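PDB 5MUA: ricin B-related lectin from Polyporus squamosus, which probably binds carbohydrate through its lectin part, holds galactose and calcium here, and carries a papain-like protease part occupied by the inhibitor E-64. Local coordinates for residues H248-F253 with N275-K280; L238-K243 with K280-L285. All coordinates share one frame; numbering follows the deposited sequence.

Interaction 1 (H248-F253 with N275-K280). With E64 (N-[N-[1-hydroxycarboxyethyl-carbonyl]leucylamino-butyl]-guanidine), chain K.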
ATOM      1  N   HIS B 248       9.949 -13.808   3.681  1.00 14.87           N
ATOM      2  CA  HIS B 248      10.234 -12.364   3.529  1.00 14.09           C
ATOM      3  C   HIS B 248       9.330 -11.813   2.476  1.00 13.57           C
ATOM      4  O   HIS B 248       9.009 -12.530   1.533  1.00 13.29           O
ATOM      5  CB  HIS B 248      11.728 -12.172   3.080  1.00 13.56           C
ATOM      6  CG  HIS B 248      12.250 -10.764   3.121  1.00 14.21           C
ATOM      7  ND1 HIS B 248      12.414 -10.019   4.271  1.00 14.83           N
ATOM      8  CD2 HIS B 248      12.708  -9.985   2.134  1.00 13.68           C
ATOM      9  CE1 HIS B 248      12.904  -8.837   3.985  1.00 15.06           C
ATOM     10  NE2 HIS B 248      13.077  -8.786   2.680  1.00 15.05           N
ATOM     11  N   ALA B 249       8.977 -10.535   2.665  1.00 13.50           N
ATOM     12  CA  ALA B 249       8.206  -9.748   1.733  1.00 13.83           C
ATOM     13  C   ALA B 249       9.071  -8.726   1.069  1.00 12.99           C
ATOM     14  O   ALA B 249       9.880  -8.093   1.715  1.00 13.30           O
ATOM     15  CB  ALA B 249       7.014  -9.033   2.401  1.00 12.94           C
ATOM     16  N   TYR B 250       8.852  -8.534  -0.240  1.00 12.14           N
ATOM     17  CA  TYR B 250       9.736  -7.663  -1.041  1.00 12.87           C
ATOM     18  C   TYR B 250       8.983  -7.297  -2.294  1.00 11.99           C
ATOM     19  O   TYR B 250       7.812  -7.737  -2.518  1.00 11.34           O
ATOM     20  CB  TYR B 250      11.103  -8.368  -1.405  1.00 12.70           C
ATOM     21  CG  TYR B 250      10.944  -9.805  -1.828  1.00 12.94           C
ATOM     22  CD1 TYR B 250      10.712 -10.818  -0.879  1.00 13.12           C
ATOM     23  CD2 TYR B 250      10.963 -10.179  -3.157  1.00 13.50           C
ATOM     24  CE1 TYR B 250      10.497 -12.143  -1.250  1.00 13.82           C
ATOM     25  CE2 TYR B 250      10.746 -11.511  -3.556  1.00 13.42           C
ATOM     26  CZ  TYR B 250      10.537 -12.501  -2.612  1.00 14.30           C
ATOM     27  OH  TYR B 250      10.327 -13.798  -2.998  1.00 15.42           O
ATOM     28  N   ASN B 251       9.584  -6.418  -3.057  1.00 11.75           N
ATOM     29  CA  ASN B 251       8.932  -5.921  -4.269  1.00 11.50           C
ATOM     30  C   ASN B 251       9.672  -6.429  -5.530  1.00 11.80           C
ATOM     31  O   ASN B 251      10.761  -6.984  -5.460  1.00 12.86           O
ATOM     32  CB  ASN B 251       8.892  -4.398  -4.249  1.00 11.02           C
ATOM     33  CG  ASN B 251       8.080  -3.848  -3.074  1.00 11.34           C
ATOM     34  OD1 ASN B 251       8.624  -3.320  -2.108  1.00 13.18           O
ATOM     35  ND2 ASN B 251       6.784  -3.973  -3.175  1.00 10.38           N
ATOM     36  N   TRP B 252       9.062  -6.200  -6.695  1.00 12.85           N
ATOM     37  CA  TRP B 252       9.616  -6.694  -7.920  1.00 12.33           C
ATOM     38  C   TRP B 252       9.106  -5.904  -9.111  1.00 13.60           C
ATOM     39  O   TRP B 252       8.023  -5.283  -9.062  1.00 13.58           O
ATOM     40  CB  TRP B 252       9.354  -8.140  -8.139  1.00 12.96           C
ATOM     41  CG  TRP B 252       7.883  -8.537  -8.258  1.00 13.45           C
ATOM     42  CD1 TRP B 252       7.046  -8.888  -7.222  1.00 13.00           C
ATOM     43  CD2 TRP B 252       7.115  -8.687  -9.458  1.00 12.18           C
ATOM     44  NE1 TRP B 252       5.786  -9.216  -7.730  1.00 13.56           N
ATOM     45  CE2 TRP B 252       5.828  -9.134  -9.096  1.00 13.12           C
ATOM     46  CE3 TRP B 252       7.391  -8.468 -10.819  1.00 12.34           C
ATOM     47  CZ2 TRP B 252       4.819  -9.298 -10.018  1.00 13.55           C
ATOM     48  CZ3 TRP B 252       6.394  -8.693 -11.733  1.00 12.71           C
ATOM     49  CH2 TRP B 252       5.136  -9.119 -11.340  1.00 12.57           C
ATOM     50  N   PHE B 253       9.879  -6.004 -10.179  1.00 12.79           N
ATOM     51  CA  PHE B 253       9.699  -5.198 -11.350  1.00 13.63           C
ATOM     52  C   PHE B 253      10.190  -5.983 -12.568  1.00 14.86           C
ATOM     53  O   PHE B 253      10.860  -7.055 -12.453  1.00 13.88           O
ATOM     54  CB  PHE B 253      10.583  -3.931 -11.231  1.00 13.73           C
ATOM     55  CG  PHE B 253      10.200  -3.018 -10.095  1.00 13.24           C
ATOM     56  CD1 PHE B 253       9.122  -2.143 -10.224  1.00 13.79           C
ATOM     57  CD2 PHE B 253      10.902  -3.018  -8.933  1.00 15.30           C
ATOM     58  CE1 PHE B 253       8.701  -1.352  -9.145  1.00 14.20           C
ATOM     59  CE2 PHE B 253      10.533  -2.199  -7.864  1.00 14.03           C
ATOM     60  CZ  PHE B 253       9.439  -1.360  -7.978  1.00 14.12           C
ATOM     61  N   ASN B 275      18.602 -12.162  -7.815  1.00 19.14           N
ATOM     62  CA  ASN B 275      18.203 -13.525  -7.337  1.00 19.14           C
ATOM     63  C   ASN B 275      17.153 -13.567  -6.181  1.00 19.00           C
ATOM     64  O   ASN B 275      16.909 -14.642  -5.590  1.00 19.99           O
ATOM     65  CB  ASN B 275      19.451 -14.263  -6.824  1.00 23.15           C
ATOM     66  CG  ASN B 275      20.049 -13.621  -5.558  1.00 28.00           C
ATOM     67  OD1 ASN B 275      19.912 -12.415  -5.309  1.00 33.70           O
ATOM     68  ND2 ASN B 275      20.689 -14.444  -4.722  1.00 30.71           N
ATOM     69  N   ALA B 276      16.609 -12.409  -5.828  1.00 18.83           N
ATOM     70  CA  ALA B 276      15.557 -12.300  -4.742  1.00 18.64           C
ATOM     71  C   ALA B 276      16.154 -12.803  -3.377  1.00 18.80           C
ATOM     72  O   ALA B 276      15.447 -13.324  -2.515  1.00 18.73           O
ATOM     73  CB  ALA B 276      14.286 -13.097  -5.155  1.00 19.03           C
ATOM     74  N   TRP B 277      17.476 -12.637  -3.214  1.00 18.92           N
ATOM     75  CA  TRP B 277      18.169 -13.066  -1.971  1.00 20.81           C
ATOM     76  C   TRP B 277      17.862 -14.541  -1.648  1.00 20.52           C
ATOM     77  O   TRP B 277      17.751 -14.954  -0.490  1.00 19.01           O
ATOM     78  CB  TRP B 277      17.799 -12.160  -0.784  1.00 22.26           C
ATOM     79  CG  TRP B 277      17.939 -10.747  -1.134  1.00 22.35           C
ATOM     80  CD1 TRP B 277      19.071 -10.013  -1.097  1.00 22.19           C
ATOM     81  CD2 TRP B 277      16.905  -9.898  -1.662  1.00 20.64           C
ATOM     82  NE1 TRP B 277      18.818  -8.723  -1.567  1.00 21.65           N
ATOM     83  CE2 TRP B 277      17.499  -8.647  -1.937  1.00 20.93           C
ATOM     84  CE3 TRP B 277      15.539 -10.083  -1.929  1.00 21.73           C
ATOM     85  CZ2 TRP B 277      16.765  -7.560  -2.448  1.00 21.61           C
ATOM     86  CZ3 TRP B 277      14.827  -9.021  -2.463  1.00 23.43           C
ATOM     87  CH2 TRP B 277      15.441  -7.776  -2.707  1.00 20.30           C
ATOM     88  N   ASP B 278      17.689 -15.333  -2.694  1.00 19.33           N
ATOM     89  CA  ASP B 278      17.337 -16.719  -2.574  1.00 19.59           C
ATOM     90  C   ASP B 278      15.946 -17.057  -2.079  1.00 18.25           C
ATOM     91  O   ASP B 278      15.631 -18.240  -1.960  1.00 18.38           O
ATOM     92  CB  ASP B 278      18.391 -17.538  -1.845  1.00 21.47           C
ATOM     93  CG  ASP B 278      19.729 -17.467  -2.515  1.00 24.89           C
ATOM     94  OD1 ASP B 278      19.811 -17.164  -3.716  1.00 23.80           O
ATOM     95  OD2 ASP B 278      20.699 -17.734  -1.829  1.00 27.26           O
ATOM     96  N   TYR B 279      15.067 -16.055  -1.940  1.00 16.10           N
ATOM     97  CA  TYR B 279      13.661 -16.391  -1.626  1.00 15.88           C
ATOM     98  C   TYR B 279      12.974 -16.899  -2.819  1.00 15.59           C
ATOM     99  O   TYR B 279      13.235 -16.441  -3.965  1.00 16.57           O
ATOM    100  CB  TYR B 279      12.896 -15.200  -1.039  1.00 16.37           C
ATOM    101  CG  TYR B 279      13.466 -14.747   0.303  1.00 17.28           C
ATOM    102  CD1 TYR B 279      13.238 -15.490   1.461  1.00 17.05           C
ATOM    103  CD2 TYR B 279      14.199 -13.591   0.410  1.00 17.66           C
ATOM    104  CE1 TYR B 279      13.777 -15.089   2.666  1.00 18.86           C
ATOM    105  CE2 TYR B 279      14.719 -13.176   1.631  1.00 18.71           C
ATOM    106  CZ  TYR B 279      14.530 -13.942   2.726  1.00 18.73           C
ATOM    107  OH  TYR B 279      15.027 -13.540   3.935  1.00 22.19           O
ATOM    108  N   LYS B 280      12.028 -17.799  -2.576  1.00 16.48           N
ATOM    109  CA  LYS B 280      11.198 -18.310  -3.626  1.00 17.08           C
ATOM    110  C   LYS B 280       9.776 -17.962  -3.284  1.00 17.20           C
ATOM    111  O   LYS B 280       9.308 -18.236  -2.155  1.00 15.34           O
ATOM    112  CB  LYS B 280      11.400 -19.813  -3.865  1.00 18.27           C
ATOM    113  CG  LYS B 280      12.821 -20.214  -4.251  1.00 18.89           C
ATOM    114  CD  LYS B 280      13.164 -19.761  -5.692  1.00 20.98           C
ATOM    115  CE  LYS B 280      14.656 -19.791  -5.996  1.00 24.83           C
ATOM    116  NZ  LYS B 280      15.205 -21.154  -5.842  1.00 27.10           N
TER
HETATM  117  C1  E64 K 302      10.878  -9.490   7.615  1.00 14.15           C
HETATM  118  O1  E64 K 302      10.721  -8.497   8.320  1.00 15.07           O
HETATM  119  O2  E64 K 302      11.993  -9.828   7.102  1.00 15.09           O
HETATM  120  C2  E64 K 302       9.692 -10.280   7.234  1.00 14.41           C
HETATM  121  C3  E64 K 302       8.804 -10.500   8.460  1.00 14.65           C
HETATM  122  O3  E64 K 302       9.643 -11.411   9.152  1.00 15.52           O
HETATM  123  C4  E64 K 302       7.508 -11.145   8.131  1.00 14.06           C
HETATM  124  O4  E64 K 302       6.507 -10.512   8.037  1.00 16.03           O
HETATM  125  N1  E64 K 302       7.516 -12.407   7.847  1.00 14.33           N
HETATM  126  C6  E64 K 302       6.345 -13.199   7.499  1.00 15.23           C
HETATM  127  C7  E64 K 302       6.118 -13.619   6.059  1.00 14.75           C
HETATM  128  C8  E64 K 302       6.215 -12.485   5.048  1.00 14.67           C
HETATM  129  C9  E64 K 302       4.973 -11.597   5.134  1.00 14.63           C
HETATM  130  C10 E64 K 302       6.331 -13.096   3.717  1.00 15.27           C
HETATM  131  C11 E64 K 302       5.931 -14.246   8.509  1.00 21.39           C
HETATM  132  O5  E64 K 302       6.501 -15.323   8.421  1.00 23.94           O
HETATM  133  N2  E64 K 302       5.021 -14.018   9.424  1.00 26.44           N
HETATM  134  C12 E64 K 302       4.431 -15.058  10.290  1.00 26.90           C
HETATM  135  C13 E64 K 302       2.934 -15.160  10.026  1.00 25.64           C
HETATM  136  C14 E64 K 302       2.154 -16.098  10.983  1.00 24.69           C
HETATM  137  C15 E64 K 302       1.431 -17.184  10.188  1.00 22.55           C
HETATM  138  N3  E64 K 302       0.401 -17.783  11.044  1.00 23.53           N
HETATM  139  C16 E64 K 302      -0.520 -18.650  10.661  1.00 24.11           C
HETATM  140  N4  E64 K 302      -0.485 -19.198   9.431  1.00 22.51           N
HETATM  141  N5  E64 K 302      -1.547 -18.939  11.526  1.00 24.41           N
HETATM  142  O   HOH W   1      11.415 -14.742  -5.229  1.00 15.09           O
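His248 and Tyr279 meet in the tight part of this contact. The CB of His248 sits over one face of the Tyr279 ring, 3.5 Å from its centroid, in a CH-pi contact. The approach is toward the rim, with His248 CB only 3.3 Å from Tyr279 CZ. The His248 and Tyr279 rings lie 21° from parallel, but their centroids are 5.1 Å apart, so they are staggered, not stacked. The CG of His248 lies anti to the backbone N (chi1 -169°), which sends the imidazole past the tyrosine to the inhibitor. There ND1 of His248 donates in the ring plane to O2 of E64, 2.9 Å away. NE2 is held by Glu266, so both ring nitrogens have partners and the ring rotation is fixed. This matches the active-site histidine of papain-like proteases, probably its role here.

Two residues along the strand, Tyr250 also points at the loop. Trp277 turns its edge to the Tyr250 face in an offset edge-to-face pair, planes at 77°. Tyr279 CB touches the phenol end. The looser side is the 275-280 loop, where Asn275 and Asp278 are exposed and Trp277 is partly so. One water bridges Tyr250 OH (2.7 Å) and Tyr279 O (2.8 Å). The strand 246-255 lies between strands 233-243 and 261-266. Helix 208-226 brings Cys208 against His248 and Ala249, while Phe264 of strand 261-266 touches Tyr250 and Ala276.

Interaction 2 (L238-K243 with K280-L285). With E64 (N-[N-[1-hydroxycarboxyethyl-carbonyl]leucylamino-butyl]-guanidine), chain K.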
ATOM      1  N   LEU B 238       4.386  -6.912  -5.594  1.00 11.23           N
ATOM      2  CA  LEU B 238       4.529  -7.405  -4.204  1.00 13.06           C
ATOM      3  C   LEU B 238       4.749  -8.911  -4.273  1.00 12.89           C
ATOM      4  O   LEU B 238       4.054  -9.598  -5.062  1.00 12.76           O
ATOM      5  CB  LEU B 238       3.293  -7.091  -3.378  1.00 12.61           C
ATOM      6  CG  LEU B 238       3.235  -7.630  -1.940  1.00 13.51           C
ATOM      7  CD1 LEU B 238       4.383  -7.039  -1.133  1.00 13.52           C
ATOM      8  CD2 LEU B 238       1.953  -7.174  -1.313  1.00 15.12           C
ATOM      9  N   MET B 239       5.730  -9.424  -3.503  1.00 11.17           N
ATOM     10  CA  MET B 239       5.938 -10.855  -3.405  1.00 12.82           C
ATOM     11  C   MET B 239       6.128 -11.220  -1.909  1.00 12.84           C
ATOM     12  O   MET B 239       6.672 -10.464  -1.169  1.00 11.56           O
ATOM     13  CB  MET B 239       7.214 -11.291  -4.185  1.00 14.65           C
ATOM     14  CG  MET B 239       6.887 -12.028  -5.427  1.00 16.67           C
ATOM     15  SD  MET B 239       8.464 -12.314  -6.232  1.00 16.34           S
ATOM     16  CE  MET B 239       7.692 -12.614  -7.812  1.00 18.73           C
ATOM     17  N   PHE B 240       5.563 -12.340  -1.506  1.00 13.43           N
ATOM     18  CA  PHE B 240       5.920 -13.039  -0.278  1.00 14.23           C
ATOM     19  C   PHE B 240       6.615 -14.317  -0.733  1.00 14.19           C
ATOM     20  O   PHE B 240       6.100 -15.091  -1.584  1.00 13.93           O
ATOM     21  CB  PHE B 240       4.666 -13.455   0.511  1.00 14.35           C
ATOM     22  CG  PHE B 240       3.920 -12.350   1.179  1.00 14.80           C
ATOM     23  CD1 PHE B 240       4.259 -11.002   1.081  1.00 14.70           C
ATOM     24  CD2 PHE B 240       2.863 -12.709   2.029  1.00 16.31           C
ATOM     25  CE1 PHE B 240       3.544 -10.034   1.742  1.00 14.74           C
ATOM     26  CE2 PHE B 240       2.143 -11.726   2.717  1.00 16.60           C
ATOM     27  CZ  PHE B 240       2.485 -10.393   2.555  1.00 16.23           C
ATOM     28  N   GLY B 241       7.783 -14.555  -0.169  1.00 13.70           N
ATOM     29  CA  GLY B 241       8.513 -15.772  -0.470  1.00 15.02           C
ATOM     30  C   GLY B 241       9.237 -16.316   0.745  1.00 17.15           C
ATOM     31  O   GLY B 241       9.235 -15.700   1.814  1.00 13.98           O
ATOM     32  N   SER B 242       9.838 -17.479   0.548  1.00 16.50           N
ATOM     33  CA  SER B 242      10.520 -18.137   1.624  1.00 19.71           C
ATOM     34  C   SER B 242      11.689 -18.915   1.164  1.00 18.73           C
ATOM     35  O   SER B 242      11.815 -19.309  -0.006  1.00 19.07           O
ATOM     36  CB  SER B 242       9.568 -19.056   2.365  1.00 18.48           C
ATOM     37  OG  SER B 242       9.019 -20.034   1.515  1.00 19.11           O
ATOM     38  N   LYS B 243      12.520 -19.231   2.136  1.00 19.90           N
ATOM     39  CA  LYS B 243      13.472 -20.322   1.909  1.00 20.93           C
ATOM     40  C   LYS B 243      13.589 -21.103   3.192  1.00 22.35           C
ATOM     41  O   LYS B 243      12.915 -20.788   4.159  1.00 20.51           O
ATOM     42  CB  LYS B 243      14.780 -19.728   1.464  1.00 23.23           C
ATOM     43  CG  LYS B 243      15.157 -18.514   2.213  1.00 23.85           C
ATOM     44  CD  LYS B 243      16.416 -17.958   1.689  1.00 27.11           C
ATOM     45  CE  LYS B 243      16.841 -16.760   2.516  1.00 30.13           C
ATOM     46  NZ  LYS B 243      18.112 -16.206   1.992  1.00 32.17           N
ATOM     47  N   LYS B 280      12.028 -17.799  -2.576  1.00 16.48           N
ATOM     48  CA  LYS B 280      11.198 -18.310  -3.626  1.00 17.08           C
ATOM     49  C   LYS B 280       9.776 -17.962  -3.284  1.00 17.20           C
ATOM     50  O   LYS B 280       9.308 -18.236  -2.155  1.00 15.34           O
ATOM     51  CB  LYS B 280      11.400 -19.813  -3.865  1.00 18.27           C
ATOM     52  CG  LYS B 280      12.821 -20.214  -4.251  1.00 18.89           C
ATOM     53  CD  LYS B 280      13.164 -19.761  -5.692  1.00 20.98           C
ATOM     54  CE  LYS B 280      14.656 -19.791  -5.996  1.00 24.83           C
ATOM     55  NZ  LYS B 280      15.205 -21.154  -5.842  1.00 27.10           N
ATOM     56  N   ALA B 281       9.112 -17.322  -4.234  1.00 15.60           N
ATOM     57  CA  ALA B 281       7.788 -16.745  -4.021  1.00 15.42           C
ATOM     58  C   ALA B 281       6.629 -17.725  -3.977  1.00 15.00           C
ATOM     59  O   ALA B 281       6.554 -18.673  -4.764  1.00 17.14           O
ATOM     60  CB  ALA B 281       7.530 -15.611  -5.015  1.00 15.71           C
ATOM     61  N   TYR B 282       5.743 -17.524  -3.002  1.00 13.45           N
ATOM     62  CA  TYR B 282       4.474 -18.217  -2.985  1.00 13.42           C
ATOM     63  C   TYR B 282       3.303 -17.352  -3.341  1.00 12.64           C
ATOM     64  O   TYR B 282       2.219 -17.867  -3.702  1.00 13.71           O
ATOM     65  CB  TYR B 282       4.241 -18.977  -1.688  1.00 14.11           C
ATOM     66  CG  TYR B 282       4.283 -18.149  -0.437  1.00 13.93           C
ATOM     67  CD1 TYR B 282       3.114 -17.503   0.057  1.00 13.99           C
ATOM     68  CD2 TYR B 282       5.444 -18.069   0.332  1.00 14.20           C
ATOM     69  CE1 TYR B 282       3.154 -16.738   1.193  1.00 14.06           C
ATOM     70  CE2 TYR B 282       5.460 -17.302   1.499  1.00 14.86           C
ATOM     71  CZ  TYR B 282       4.290 -16.673   1.947  1.00 13.77           C
ATOM     72  OH  TYR B 282       4.302 -15.914   3.096  1.00 14.84           O
ATOM     73  N   PHE B 283       3.488 -16.037  -3.283  1.00 12.81           N
ATOM     74  CA  PHE B 283       2.439 -15.081  -3.533  1.00 13.85           C
ATOM     75  C   PHE B 283       3.015 -13.881  -4.300  1.00 13.86           C
ATOM     76  O   PHE B 283       4.065 -13.360  -3.963  1.00 12.84           O
ATOM     77  CB  PHE B 283       1.770 -14.654  -2.225  1.00 15.77           C
ATOM     78  CG  PHE B 283       1.081 -13.354  -2.295  1.00 16.38           C
ATOM     79  CD1 PHE B 283      -0.025 -13.195  -3.087  1.00 19.02           C
ATOM     80  CD2 PHE B 283       1.538 -12.268  -1.566  1.00 18.86           C
ATOM     81  CE1 PHE B 283      -0.661 -11.964  -3.175  1.00 20.53           C
ATOM     82  CE2 PHE B 283       0.884 -11.039  -1.639  1.00 19.38           C
ATOM     83  CZ  PHE B 283      -0.195 -10.883  -2.490  1.00 18.54           C
ATOM     84  N   GLY B 284       2.335 -13.483  -5.352  1.00 13.55           N
ATOM     85  CA  GLY B 284       2.604 -12.221  -6.005  1.00 13.32           C
ATOM     86  C   GLY B 284       1.380 -11.389  -6.347  1.00 13.25           C
ATOM     87  O   GLY B 284       0.337 -11.919  -6.660  1.00 15.26           O
ATOM     88  N   LEU B 285       1.512 -10.087  -6.272  1.00 14.66           N
ATOM     89  CA  LEU B 285       0.435  -9.153  -6.613  1.00 14.04           C
ATOM     90  C   LEU B 285       1.030  -8.070  -7.490  1.00 15.68           C
ATOM     91  O   LEU B 285       2.087  -7.566  -7.163  1.00 14.39           O
ATOM     92  CB  LEU B 285      -0.175  -8.527  -5.343  1.00 15.85           C
ATOM     93  CG  LEU B 285      -1.177  -7.396  -5.510  1.00 16.56           C
ATOM     94  CD1 LEU B 285      -2.408  -7.971  -6.165  1.00 18.60           C
ATOM     95  CD2 LEU B 285      -1.603  -6.729  -4.194  1.00 17.62           C
TER
HETATM   96  C1  E64 K 302      10.878  -9.490   7.615  1.00 14.15           C
HETATM   97  O1  E64 K 302      10.721  -8.497   8.320  1.00 15.07           O
HETATM   98  O2  E64 K 302      11.993  -9.828   7.102  1.00 15.09           O
HETATM   99  C2  E64 K 302       9.692 -10.280   7.234  1.00 14.41           C
HETATM  100  C3  E64 K 302       8.804 -10.500   8.460  1.00 14.65           C
HETATM  101  O3  E64 K 302       9.643 -11.411   9.152  1.00 15.52           O
HETATM  102  C4  E64 K 302       7.508 -11.145   8.131  1.00 14.06           C
HETATM  103  O4  E64 K 302       6.507 -10.512   8.037  1.00 16.03           O
HETATM  104  N1  E64 K 302       7.516 -12.407   7.847  1.00 14.33           N
HETATM  105  C6  E64 K 302       6.345 -13.199   7.499  1.00 15.23           C
HETATM  106  C7  E64 K 302       6.118 -13.619   6.059  1.00 14.75           C
HETATM  107  C8  E64 K 302       6.215 -12.485   5.048  1.00 14.67           C
HETATM  108  C9  E64 K 302       4.973 -11.597   5.134  1.00 14.63           C
HETATM  109  C10 E64 K 302       6.331 -13.096   3.717  1.00 15.27           C
HETATM  110  C11 E64 K 302       5.931 -14.246   8.509  1.00 21.39           C
HETATM  111  O5  E64 K 302       6.501 -15.323   8.421  1.00 23.94           O
HETATM  112  N2  E64 K 302       5.021 -14.018   9.424  1.00 26.44           N
HETATM  113  C12 E64 K 302       4.431 -15.058  10.290  1.00 26.90           C
HETATM  114  C13 E64 K 302       2.934 -15.160  10.026  1.00 25.64           C
HETATM  115  C14 E64 K 302       2.154 -16.098  10.983  1.00 24.69           C
HETATM  116  C15 E64 K 302       1.431 -17.184  10.188  1.00 22.55           C
HETATM  117  N3  E64 K 302       0.401 -17.783  11.044  1.00 23.53           N
HETATM  118  C16 E64 K 302      -0.520 -18.650  10.661  1.00 24.11           C
HETATM  119  N4  E64 K 302      -0.485 -19.198   9.431  1.00 22.51           N
HETATM  120  N5  E64 K 302      -1.547 -18.939  11.526  1.00 24.41           N
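Phe240 is gripped between Phe283 and the inhibitor. The edge of Phe283 points at one face of the Phe240 ring, planes at 77°, with Phe283 CD2 3.6 Å from Phe240 CG. On the opposite face lies the leucyl side chain of E64, its C9 methyl over the ring centre. Phe283 CG stands anti to its backbone N (chi1 158°). The Phe240 and Phe283 side chains leave the same face of the sheet and lie side by side, pointing the same way. Leu238 CD2 reaches the Phe283 edge at CE2 (4.0 Å).

Tyr282 takes the position between its backbone N and carbonyl carbon (chi1 58°), which brings its ring back over Phe240. Phe240 CB packs on the ring face, 3.5 Å from Tyr282 CZ. Tyr282 OH is 3.5 Å from E64 C10, so Phe240 and Tyr282 both line the leucyl pocket.

The backbone explains this pairing. A classic beta bulge sets two residues, Tyr282 and Phe283, opposite the single residue Phe240. Phe240 O accepts from Tyr282 N (2.8 Å) and from Phe283 N (3.3 Å), both in the carbonyl plane. Antiparallel pairing continues through Leu238 with Leu285 and Ser242 with Lys280. On the face away from Phe240 and Phe283, Met239 SD meets Ala281 CB at 3.6 Å.

Strand 246-255 flanks 238-243, and its Tyr250 and Trp252 pack on Met239. Helix 208-226 packs on Leu238, and its Lys216 also touches Leu285. Tyr173 of the second subunit stacks on Phe283.

In the fold
Interactions 1 and 2 lie with their centres about 7 Å apart, on the same side of the chain's centre. Along the chain, 248-253 and 275-280 are nested between 238-243 and 280-285. Strands 233-243 and 246-255 follow each other and are antiparallel neighbours in the sheet. His248 N reaches Gly241 O at 2.8 Å, and Lys243 NZ reaches Trp277 O. Lys280 belongs to both, at the point where the loop of interaction 1 enters the strand of interaction 2. Both touch the same E64: His248 binds its carboxylate, while Ala249, also of interaction 1, and Phe240 and Tyr282 of interaction 2 border its leucyl group. Together they supply four of the nine residues of the inhibitor pocket.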